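Local structure of probable aromatic acid decarboxylase (Escherichia coli, 1SBZ) at residues M1-G6 / P27-H32; T31-S36 / R52-L57; F76-M81 / E113-V118. The protein probably acts as a flavin prenyltransferase, joining a dimethylallyl group to reduced FMN to make the prenylated cofactor of a phenolic acid decarboxylase. All blocks are in the same frame, centred on the assembly; numbering follows the deposited sequence.

Contact 1: residues M1-G6 / P27-H32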
loop_
_atom_site.group_PDB
_atom_site.type_symbol
_atom_site.label_atom_id
_atom_site.label_comp_id
_atom_site.label_asym_id
_atom_site.label_seq_id
_atom_site.Cartn_x
_atom_site.Cartn_y
_atom_site.Cartn_z
HETATM N N MSE D 1 17.586 -36.296 8.541
HETATM C CA MSE D 1 17.596 -34.852 8.153
HETATM C C MSE D 1 18.413 -34.605 6.887
HETATM O O MSE D 1 19.615 -34.886 6.848
HETATM C CB MSE D 1 18.100 -33.978 9.312
HETATM C CG MSE D 1 18.535 -32.563 8.919
HETATM SE SE MSE D 1 18.261 -31.190 10.284
HETATM C CE MSE D 1 18.151 -32.345 11.902
ATOM N N LYS D 2 17.749 -34.079 5.859
ATOM C CA LYS D 2 18.411 -33.727 4.604
ATOM C C LYS D 2 18.431 -32.213 4.438
ATOM O O LYS D 2 17.381 -31.577 4.396
ATOM C CB LYS D 2 17.719 -34.370 3.400
ATOM C CG LYS D 2 17.703 -35.888 3.381
ATOM C CD LYS D 2 17.155 -36.368 2.043
ATOM C CE LYS D 2 16.334 -37.645 2.185
ATOM N NZ LYS D 2 15.266 -37.721 1.129
ATOM N N LEU D 3 19.630 -31.645 4.351
ATOM C CA LEU D 3 19.794 -30.198 4.199
ATOM C C LEU D 3 20.465 -29.851 2.890
ATOM O O LEU D 3 21.454 -30.483 2.502
ATOM C CB LEU D 3 20.618 -29.609 5.348
ATOM C CG LEU D 3 20.051 -29.642 6.765
ATOM C CD1 LEU D 3 21.058 -29.036 7.750
ATOM C CD2 LEU D 3 18.726 -28.900 6.823
ATOM N N ILE D 4 19.916 -28.845 2.213
ATOM C CA ILE D 4 20.570 -28.256 1.063
ATOM C C ILE D 4 21.427 -27.074 1.523
ATOM O O ILE D 4 20.991 -26.245 2.329
ATOM C CB ILE D 4 19.545 -27.803 -0.003
ATOM C CG1 ILE D 4 18.601 -28.953 -0.378
ATOM C CG2 ILE D 4 20.262 -27.261 -1.238
ATOM C CD1 ILE D 4 17.362 -28.516 -1.157
ATOM N N VAL D 5 22.649 -27.019 1.005
ATOM C CA VAL D 5 23.591 -25.953 1.310
ATOM C C VAL D 5 23.973 -25.298 -0.008
ATOM O O VAL D 5 24.652 -25.900 -0.844
ATOM C CB VAL D 5 24.841 -26.479 2.074
ATOM C CG1 VAL D 5 25.844 -25.360 2.332
ATOM C CG2 VAL D 5 24.439 -27.130 3.400
ATOM N N GLY D 6 23.486 -24.080 -0.214
ATOM C CA GLY D 6 23.869 -23.301 -1.381
ATOM C C GLY D 6 25.023 -22.405 -0.982
ATOM O O GLY D 6 25.036 -21.868 0.122
ATOM N N PRO D 27 26.351 -37.400 11.702
ATOM C CA PRO D 27 26.075 -38.539 10.815
ATOM C C PRO D 27 24.610 -38.649 10.396
ATOM O O PRO D 27 24.307 -39.216 9.345
ATOM C CB PRO D 27 26.471 -39.756 11.665
ATOM C CG PRO D 27 27.206 -39.195 12.851
ATOM C CD PRO D 27 26.618 -37.839 13.085
ATOM N N ASN D 28 23.722 -38.105 11.220
ATOM C CA ASN D 28 22.282 -38.068 10.948
ATOM C C ASN D 28 21.883 -37.078 9.845
ATOM O O ASN D 28 20.708 -36.993 9.476
ATOM C CB ASN D 28 21.524 -37.721 12.237
ATOM C CG ASN D 28 22.142 -36.537 12.979
ATOM O OD1 ASN D 28 23.369 -36.429 13.085
ATOM N ND2 ASN D 28 21.292 -35.648 13.501
ATOM N N VAL D 29 22.866 -36.340 9.326
ATOM C CA VAL D 29 22.617 -35.246 8.388
ATOM C C VAL D 29 23.233 -35.505 7.010
ATOM O O VAL D 29 24.445 -35.664 6.871
ATOM C CB VAL D 29 23.098 -33.883 8.963
ATOM C CG1 VAL D 29 22.898 -32.758 7.957
ATOM C CG2 VAL D 29 22.371 -33.568 10.260
ATOM N N GLU D 30 22.367 -35.554 6.003
ATOM C CA GLU D 30 22.770 -35.684 4.613
ATOM C C GLU D 30 22.776 -34.297 3.969
ATOM O O GLU D 30 21.778 -33.577 4.025
ATOM C CB GLU D 30 21.802 -36.617 3.890
ATOM C CG GLU D 30 22.052 -36.793 2.402
ATOM C CD GLU D 30 21.016 -37.695 1.769
ATOM O OE1 GLU D 30 20.860 -38.838 2.242
ATOM O OE2 GLU D 30 20.349 -37.262 0.805
ATOM N N THR D 31 23.902 -33.921 3.372
ATOM C CA THR D 31 24.052 -32.576 2.825
ATOM C C THR D 31 24.075 -32.588 1.308
ATOM O O THR D 31 24.761 -33.404 0.693
ATOM C CB THR D 31 25.311 -31.871 3.386
ATOM O OG1 THR D 31 26.464 -32.685 3.152
ATOM C CG2 THR D 31 25.246 -31.782 4.906
ATOM N N HIS D 32 23.299 -31.689 0.712
ATOM C CA HIS D 32 23.309 -31.491 -0.726
ATOM C C HIS D 32 23.830 -30.091 -1.025
ATOM O O HIS D 32 23.165 -29.090 -0.741
ATOM C CB HIS D 32 21.914 -31.699 -1.312
ATOM C CG HIS D 32 21.388 -33.092 -1.149
ATOM N ND1 HIS D 32 21.259 -33.968 -2.208
ATOM C CD2 HIS D 32 20.963 -33.763 -0.052
ATOM C CE1 HIS D 32 20.777 -35.116 -1.768
ATOM N NE2 HIS D 32 20.590 -35.019 -0.464
#
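Lys2, Leu3 and Ile4 pair in parallel with Glu30, Thr31 and His32, in the two strands of the first beta-alpha-beta unit of this flavoprotein fold. Helix 13-24 makes the crossover. Four well-formed backbone bonds join the segments. Glu30 N binds Met1 O at 3.0 Å and Leu3 N binds Glu30 O at 2.9 Å. His32 N binds Leu3 O at 2.8 Å, and Val5 N closes the row on His32 O. Met1 N adds a weak bond to Asn28 O. Leu3 O also takes a CA-H contact from Thr31 CA. Toward the other neighbour, Lys2 N is bonded to Asp79 OD2, and Ile4 N probably to Gly80 O. On the face of Lys2, Ile4, Glu30 and His32, the Lys2 and Glu30 side chains lie side by side. They meet through methylenes, with Lys2 CD 3.5 Å from Glu30 OE2. The ammonium passes on to Arg77 O and stays 5.1 Å, NZ to OE2, from the carboxylate. Leu3 shares its face with Thr31. Leu3 CD1 touches Val29 CG1 and Met1 CG touches Val29 CG2. Both ring nitrogens of His32 are engaged, ND1 with His62 NE2. Glu30 CG stands opposite its backbone N (chi1 177°), and the straight chain carries OE2 to the ring. His32 NE2 donates to the anti lone pair of Glu30 OE2 at 2.6 Å, and that oxygen lies 16° out of the imidazole plane.

Contact 2: residues T31-S36 / R52-L57. With FMN (flavin mononucleotide), chain H.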
loop_
_atom_site.group_PDB
_atom_site.type_symbol
_atom_site.label_atom_id
_atom_site.label_comp_id
_atom_site.label_asym_id
_atom_site.label_seq_id
_atom_site.Cartn_x
_atom_site.Cartn_y
_atom_site.Cartn_z
ATOM N N THR D 31 23.902 -33.921 3.372
ATOM C CA THR D 31 24.052 -32.576 2.825
ATOM C C THR D 31 24.075 -32.588 1.308
ATOM O O THR D 31 24.761 -33.404 0.693
ATOM C CB THR D 31 25.311 -31.871 3.386
ATOM O OG1 THR D 31 26.464 -32.685 3.152
ATOM C CG2 THR D 31 25.246 -31.782 4.906
ATOM N N HIS D 32 23.299 -31.689 0.712
ATOM C CA HIS D 32 23.309 -31.491 -0.726
ATOM C C HIS D 32 23.830 -30.091 -1.025
ATOM O O HIS D 32 23.165 -29.090 -0.741
ATOM C CB HIS D 32 21.914 -31.699 -1.312
ATOM C CG HIS D 32 21.388 -33.092 -1.149
ATOM N ND1 HIS D 32 21.259 -33.968 -2.208
ATOM C CD2 HIS D 32 20.963 -33.763 -0.052
ATOM C CE1 HIS D 32 20.777 -35.116 -1.768
ATOM N NE2 HIS D 32 20.590 -35.019 -0.464
ATOM N N LEU D 33 25.033 -30.027 -1.584
ATOM C CA LEU D 33 25.706 -28.759 -1.839
ATOM C C LEU D 33 25.497 -28.279 -3.267
ATOM O O LEU D 33 25.528 -29.071 -4.208
ATOM C CB LEU D 33 27.208 -28.884 -1.540
ATOM C CG LEU D 33 28.169 -27.761 -1.960
ATOM C CD1 LEU D 33 27.857 -26.456 -1.226
ATOM C CD2 LEU D 33 29.604 -28.181 -1.713
ATOM N N VAL D 34 25.259 -26.977 -3.418
ATOM C CA VAL D 34 25.289 -26.331 -4.729
ATOM C C VAL D 34 26.168 -25.088 -4.642
ATOM O O VAL D 34 25.810 -24.117 -3.973
ATOM C CB VAL D 34 23.878 -25.935 -5.236
ATOM C CG1 VAL D 34 23.922 -25.602 -6.715
ATOM C CG2 VAL D 34 22.883 -27.041 -5.002
HETATM N N MSE D 35 27.323 -25.129 -5.299
HETATM C CA MSE D 35 28.216 -23.970 -5.364
HETATM C C MSE D 35 28.002 -23.232 -6.682
HETATM O O MSE D 35 28.072 -23.840 -7.750
HETATM C CB MSE D 35 29.686 -24.390 -5.260
HETATM C CG MSE D 35 30.107 -24.980 -3.934
HETATM SE SE MSE D 35 31.953 -25.665 -4.007
HETATM C CE MSE D 35 31.635 -27.168 -5.229
ATOM N N SER D 36 27.737 -21.928 -6.605
ATOM C CA SER D 36 27.611 -21.102 -7.805
ATOM C C SER D 36 28.983 -20.925 -8.446
ATOM O O SER D 36 29.993 -21.205 -7.813
ATOM C CB SER D 36 27.031 -19.733 -7.451
ATOM O OG SER D 36 27.977 -18.953 -6.746
ATOM N N ARG D 52 36.737 -28.429 -5.311
ATOM C CA ARG D 52 36.632 -29.881 -5.176
ATOM C C ARG D 52 36.822 -30.353 -3.736
ATOM O O ARG D 52 36.140 -31.277 -3.294
ATOM C CB ARG D 52 37.599 -30.597 -6.122
ATOM C CG ARG D 52 37.031 -30.824 -7.516
ATOM C CD ARG D 52 37.572 -29.905 -8.604
ATOM N NE ARG D 52 37.614 -28.484 -8.239
ATOM C CZ ARG D 52 38.702 -27.708 -8.307
ATOM N NH1 ARG D 52 39.867 -28.195 -8.743
ATOM N NH2 ARG D 52 38.617 -26.433 -7.948
ATOM N N ASP D 53 37.747 -29.718 -3.014
ATOM C CA ASP D 53 37.908 -29.937 -1.576
ATOM C C ASP D 53 36.602 -29.697 -0.827
ATOM O O ASP D 53 36.230 -30.470 0.055
ATOM C CB ASP D 53 38.964 -28.995 -1.003
ATOM C CG ASP D 53 40.378 -29.422 -1.325
ATOM O OD1 ASP D 53 40.623 -30.626 -1.540
ATOM O OD2 ASP D 53 41.318 -28.609 -1.364
ATOM N N VAL D 54 35.922 -28.605 -1.176
ATOM C CA VAL D 54 34.652 -28.245 -0.541
ATOM C C VAL D 54 33.548 -29.216 -0.966
ATOM O O VAL D 54 32.764 -29.670 -0.134
ATOM C CB VAL D 54 34.265 -26.773 -0.839
ATOM C CG1 VAL D 54 32.852 -26.456 -0.346
ATOM C CG2 VAL D 54 35.269 -25.829 -0.200
ATOM N N ALA D 55 33.509 -29.555 -2.252
ATOM C CA ALA D 55 32.548 -30.534 -2.751
ATOM C C ALA D 55 32.637 -31.846 -1.962
ATOM O O ALA D 55 31.615 -32.460 -1.646
ATOM C CB ALA D 55 32.758 -30.782 -4.237
ATOM N N ALA D 56 33.864 -32.247 -1.624
ATOM C CA ALA D 56 34.116 -33.481 -0.876
ATOM C C ALA D 56 33.639 -33.430 0.585
ATOM O O ALA D 56 33.561 -34.466 1.255
ATOM C CB ALA D 56 35.601 -33.856 -0.953
ATOM N N LEU D 57 33.321 -32.232 1.073
ATOM C CA LEU D 57 32.747 -32.063 2.411
ATOM C C LEU D 57 31.274 -32.472 2.453
ATOM O O LEU D 57 30.719 -32.714 3.523
ATOM C CB LEU D 57 32.892 -30.612 2.872
ATOM C CG LEU D 57 33.972 -30.125 3.847
ATOM C CD1 LEU D 57 35.065 -31.153 4.170
ATOM C CD2 LEU D 57 34.571 -28.818 3.352
HETATM N N1 FMN H . 28.272 -9.626 -3.900
HETATM C C2 FMN H . 27.500 -9.349 -2.796
HETATM O O2 FMN H . 26.294 -9.209 -2.959
HETATM N N3 FMN H . 28.082 -9.229 -1.549
HETATM C C4 FMN H . 29.454 -9.399 -1.410
HETATM O O4 FMN H . 29.919 -9.545 -0.275
HETATM C C4A FMN H . 30.240 -9.686 -2.541
HETATM N N5 FMN H . 31.611 -9.865 -2.447
HETATM C C5A FMN H . 32.364 -10.155 -3.580
HETATM C C6 FMN H . 33.746 -10.341 -3.479
HETATM C C7 FMN H . 34.512 -10.637 -4.616
HETATM C C7M FMN H . 35.899 -11.192 -4.415
HETATM C C8 FMN H . 33.886 -10.745 -5.864
HETATM C C8M FMN H . 34.609 -11.311 -7.063
HETATM C C9 FMN H . 32.511 -10.559 -5.958
HETATM C C9A FMN H . 31.744 -10.268 -4.823
HETATM N N10 FMN H . 30.368 -10.081 -4.929
HETATM C C10 FMN H . 29.630 -9.792 -3.793
HETATM C "C1'" FMN H . 29.735 -9.928 -6.286
HETATM C "C2'" FMN H . 29.045 -11.231 -6.679
HETATM O "O2'" FMN H . 29.984 -12.285 -6.648
HETATM C "C3'" FMN H . 28.353 -11.134 -8.043
HETATM O "O3'" FMN H . 27.206 -10.302 -7.933
HETATM C "C4'" FMN H . 27.967 -12.496 -8.634
HETATM O "O4'" FMN H . 27.202 -12.336 -9.814
HETATM C "C5'" FMN H . 27.164 -13.358 -7.666
HETATM O "O5'" FMN H . 26.652 -14.492 -8.345
HETATM P P FMN H . 26.146 -15.748 -7.471
HETATM O O1P FMN H . 27.372 -16.402 -6.868
HETATM O O2P FMN H . 25.417 -16.669 -8.403
HETATM O O3P FMN H . 25.219 -15.252 -6.378
#
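Leu33 and Met35 reach Val54 and Ala55 by different first torsions. In Leu33, CG stands opposite the backbone N (chi1 169°), and CD2 is the branch that touches the helix. In Met35, a selenomethionine here, CG lies beside the backbone N instead (chi1 -66°). Its chain runs straight through chi2 and bends at chi3, which turns CE onto Ala55. Both side chains point from strand 30-35 toward helix 51-55. Leu33 CD2 rests against the helix backbone, 3.8 Å from Val54 O and 3.9 Å from Ala55 CA. Val54 CG1 sits between the two strand residues, 3.9 Å from Leu33 CD2 and equally far from Met35 SE. The Met35 and Val54 side chains cross at a slant. Beyond them Met35 CE packs on Ala55 CB at 3.9 Å. No hydrogen bond spans the two segments, so the contact is van der Waals packing. Leu20 of helix 13-24 touches both Leu33 and Val54, and Ile43 of helix 37-46 touches both Met35 and Val54.

Just past the strand, Ser36 takes the N-cap position of helix 37-46. Its OG donates to FMN O1P at 2.6 Å and is also bonded to Ala39 N. The cofactor phosphate is thus held where a strand ends and a helix begins. A parallel sheet covered by helices on both faces, with the phosphate at the C-terminal ends of its strands, is typical of the Rossmann-like flavoprotein fold and its FMN site.

Contact 3: residues F76-M81 / E113-V118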
loop_
_atom_site.group_PDB
_atom_site.type_symbol
_atom_site.label_atom_id
_atom_site.label_comp_id
_atom_site.label_asym_id
_atom_site.label_seq_id
_atom_site.Cartn_x
_atom_site.Cartn_y
_atom_site.Cartn_z
ATOM N N PHE D 76 11.033 -34.785 -3.873
ATOM C CA PHE D 76 12.254 -35.215 -3.191
ATOM C C PHE D 76 12.393 -34.451 -1.873
ATOM O O PHE D 76 12.783 -33.276 -1.861
ATOM C CB PHE D 76 13.480 -35.002 -4.087
ATOM C CG PHE D 76 14.780 -35.400 -3.447
ATOM C CD1 PHE D 76 15.157 -36.742 -3.380
ATOM C CD2 PHE D 76 15.635 -34.437 -2.920
ATOM C CE1 PHE D 76 16.365 -37.120 -2.789
ATOM C CE2 PHE D 76 16.841 -34.802 -2.327
ATOM C CZ PHE D 76 17.210 -36.147 -2.263
ATOM N N ARG D 77 12.070 -35.133 -0.774
ATOM C CA ARG D 77 11.977 -34.518 0.546
ATOM C C ARG D 77 13.324 -34.063 1.121
ATOM O O ARG D 77 14.302 -34.817 1.125
ATOM C CB ARG D 77 11.291 -35.475 1.523
ATOM C CG ARG D 77 10.935 -34.842 2.866
ATOM C CD ARG D 77 10.933 -35.807 4.061
ATOM N NE ARG D 77 12.243 -36.425 4.316
ATOM C CZ ARG D 77 13.274 -35.831 4.927
ATOM N NH1 ARG D 77 13.184 -34.577 5.352
ATOM N NH2 ARG D 77 14.411 -36.496 5.109
ATOM N N THR D 78 13.355 -32.816 1.586
ATOM C CA THR D 78 14.449 -32.292 2.397
ATOM C C THR D 78 13.854 -31.553 3.588
ATOM O O THR D 78 12.660 -31.250 3.613
ATOM C CB THR D 78 15.343 -31.311 1.602
ATOM O OG1 THR D 78 14.618 -30.101 1.352
ATOM C CG2 THR D 78 15.690 -31.847 0.210
ATOM N N ASP D 79 14.697 -31.245 4.565
ATOM C CA ASP D 79 14.259 -30.519 5.744
ATOM C C ASP D 79 14.485 -29.022 5.611
ATOM O O ASP D 79 14.096 -28.257 6.484
ATOM C CB ASP D 79 14.950 -31.063 6.993
ATOM C CG ASP D 79 14.572 -32.494 7.267
ATOM O OD1 ASP D 79 13.691 -32.722 8.121
ATOM O OD2 ASP D 79 15.071 -33.452 6.644
ATOM N N GLY D 80 15.107 -28.607 4.513
ATOM C CA GLY D 80 15.323 -27.187 4.264
ATOM C C GLY D 80 16.612 -26.889 3.540
ATOM O O GLY D 80 17.251 -27.789 2.995
HETATM N N MSE D 81 16.997 -25.614 3.562
HETATM C CA MSE D 81 18.109 -25.107 2.771
HETATM C C MSE D 81 18.769 -23.927 3.477
HETATM O O MSE D 81 18.089 -23.109 4.086
HETATM C CB MSE D 81 17.611 -24.679 1.384
HETATM C CG MSE D 81 18.663 -24.053 0.463
HETATM SE SE MSE D 81 17.998 -23.869 -1.362
HETATM C CE MSE D 81 19.598 -23.216 -2.198
ATOM N N GLU D 113 7.230 -25.851 -1.111
ATOM C CA GLU D 113 6.952 -27.056 -0.325
ATOM C C GLU D 113 6.743 -26.759 1.153
ATOM O O GLU D 113 6.427 -27.667 1.922
ATOM C CB GLU D 113 8.063 -28.105 -0.487
ATOM C CG GLU D 113 8.224 -28.675 -1.896
ATOM C CD GLU D 113 6.980 -29.364 -2.433
ATOM O OE1 GLU D 113 6.231 -29.994 -1.646
ATOM O OE2 GLU D 113 6.751 -29.273 -3.662
ATOM N N GLY D 114 6.920 -25.499 1.549
ATOM C CA GLY D 114 6.759 -25.092 2.949
ATOM C C GLY D 114 7.941 -25.470 3.827
ATOM O O GLY D 114 7.806 -25.556 5.040
ATOM N N ARG D 115 9.104 -25.682 3.215
ATOM C CA ARG D 115 10.301 -26.088 3.948
ATOM C C ARG D 115 11.090 -24.854 4.366
ATOM O O ARG D 115 10.850 -23.745 3.852
ATOM C CB ARG D 115 11.151 -27.051 3.110
ATOM C CG ARG D 115 10.370 -28.288 2.671
ATOM C CD ARG D 115 11.103 -29.237 1.726
ATOM N NE ARG D 115 10.206 -30.329 1.339
ATOM C CZ ARG D 115 10.302 -31.049 0.225
ATOM N NH1 ARG D 115 11.268 -30.820 -0.658
ATOM N NH2 ARG D 115 9.404 -31.999 -0.011
ATOM N N LYS D 116 12.007 -25.035 5.313
ATOM C CA LYS D 116 12.701 -23.894 5.912
ATOM C C LYS D 116 13.821 -23.382 5.013
ATOM O O LYS D 116 14.693 -24.151 4.603
ATOM C CB LYS D 116 13.234 -24.249 7.306
ATOM C CG LYS D 116 14.069 -23.141 7.934
ATOM C CD LYS D 116 13.728 -22.943 9.396
ATOM C CE LYS D 116 13.890 -21.478 9.786
ATOM N NZ LYS D 116 13.233 -20.554 8.792
ATOM N N LEU D 117 13.786 -22.087 4.702
ATOM C CA LEU D 117 14.886 -21.432 4.001
ATOM C C LEU D 117 15.629 -20.466 4.933
ATOM O O LEU D 117 15.020 -19.570 5.525
ATOM C CB LEU D 117 14.372 -20.702 2.750
ATOM C CG LEU D 117 15.404 -20.043 1.820
ATOM C CD1 LEU D 117 16.412 -21.062 1.298
ATOM C CD2 LEU D 117 14.721 -19.343 0.653
ATOM N N VAL D 118 16.941 -20.668 5.069
ATOM C CA VAL D 118 17.779 -19.816 5.909
ATOM C C VAL D 118 18.832 -19.144 5.036
ATOM O O VAL D 118 19.651 -19.813 4.415
ATOM C CB VAL D 118 18.467 -20.609 7.055
ATOM C CG1 VAL D 118 19.395 -19.703 7.878
ATOM C CG2 VAL D 118 17.435 -21.268 7.950
HETATM O O HOH W 1 13.820 -29.389 -1.327
HETATM O O HOH W 2 11.545 -27.468 7.140
#
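Met81 and Leu117 pair in parallel between strands 80-86 and 116-121, adjacent strands of the Rossmann-like sheet. Two backbone hydrogen bonds carry the pairing. Met81 N binds Lys116 O at 2.9 Å, and Val118 N binds Met81 O at the same distance. One step earlier a water joins the two segments: it takes a bond from Lys116 N and donates to Asp79 O. Gly80, at phi 146° and psi -165°, brings its CA to 3.1 Å from Lys116 O.

The apolar contact is small. Met81, a selenomethionine, and Leu117 run alongside each other in the same direction. Leu117 CD1 touches Met81 CB and CG, both at 3.8 Å. Ala106, Ala107 and Val110 of helix 102-112 cover the Met81 side chain.

Polar contacts gather on Arg115, which follows the Schellman motif that ends helix 102-112, in which Gly114 is the C' residue with positive phi. The straight chain of Arg115 passes square across Thr78. Arg115 CD passes 3.2 Å from Thr78 O. The guanidinium is sandwiched: Arg77 CA and Thr78 N lie over one face, toward the rim, and Glu113 CB over the other. Arg115 NH2 is bonded to Gly74 O. Nearby, Arg77 NH1 forms a salt bridge with Asp79 OD2, meeting it from above the carboxylate plane. Arg115 NH1 makes only a weak, bent bond to Phe76 O at 3.1 Å, but it also donates to a water, 3.0 Å away, that is bonded to Thr78 OG1.

Overall arrangement
From the N terminus, contact 1 closes the first loop: strand 2-7 leads through helix 13-24 back to strand 30-35. Contact 2 starts on that same strand, sharing Thr31 and His32, and closes a second loop through helix 37-46 onto helix 51-55. Contact 3 follows in series, joining strands 80-86 and 116-121 across helices 88-96 and 102-112. No loop lies within another. Contacts 1 and 3 meet in the sheet, where strands 2-7 and 80-86 are neighbours: Lys2 O faces Asp79 N and Ile4 N faces Gly80 O. Together they join four adjacent strands, while contact 2 fastens a helix to one of them.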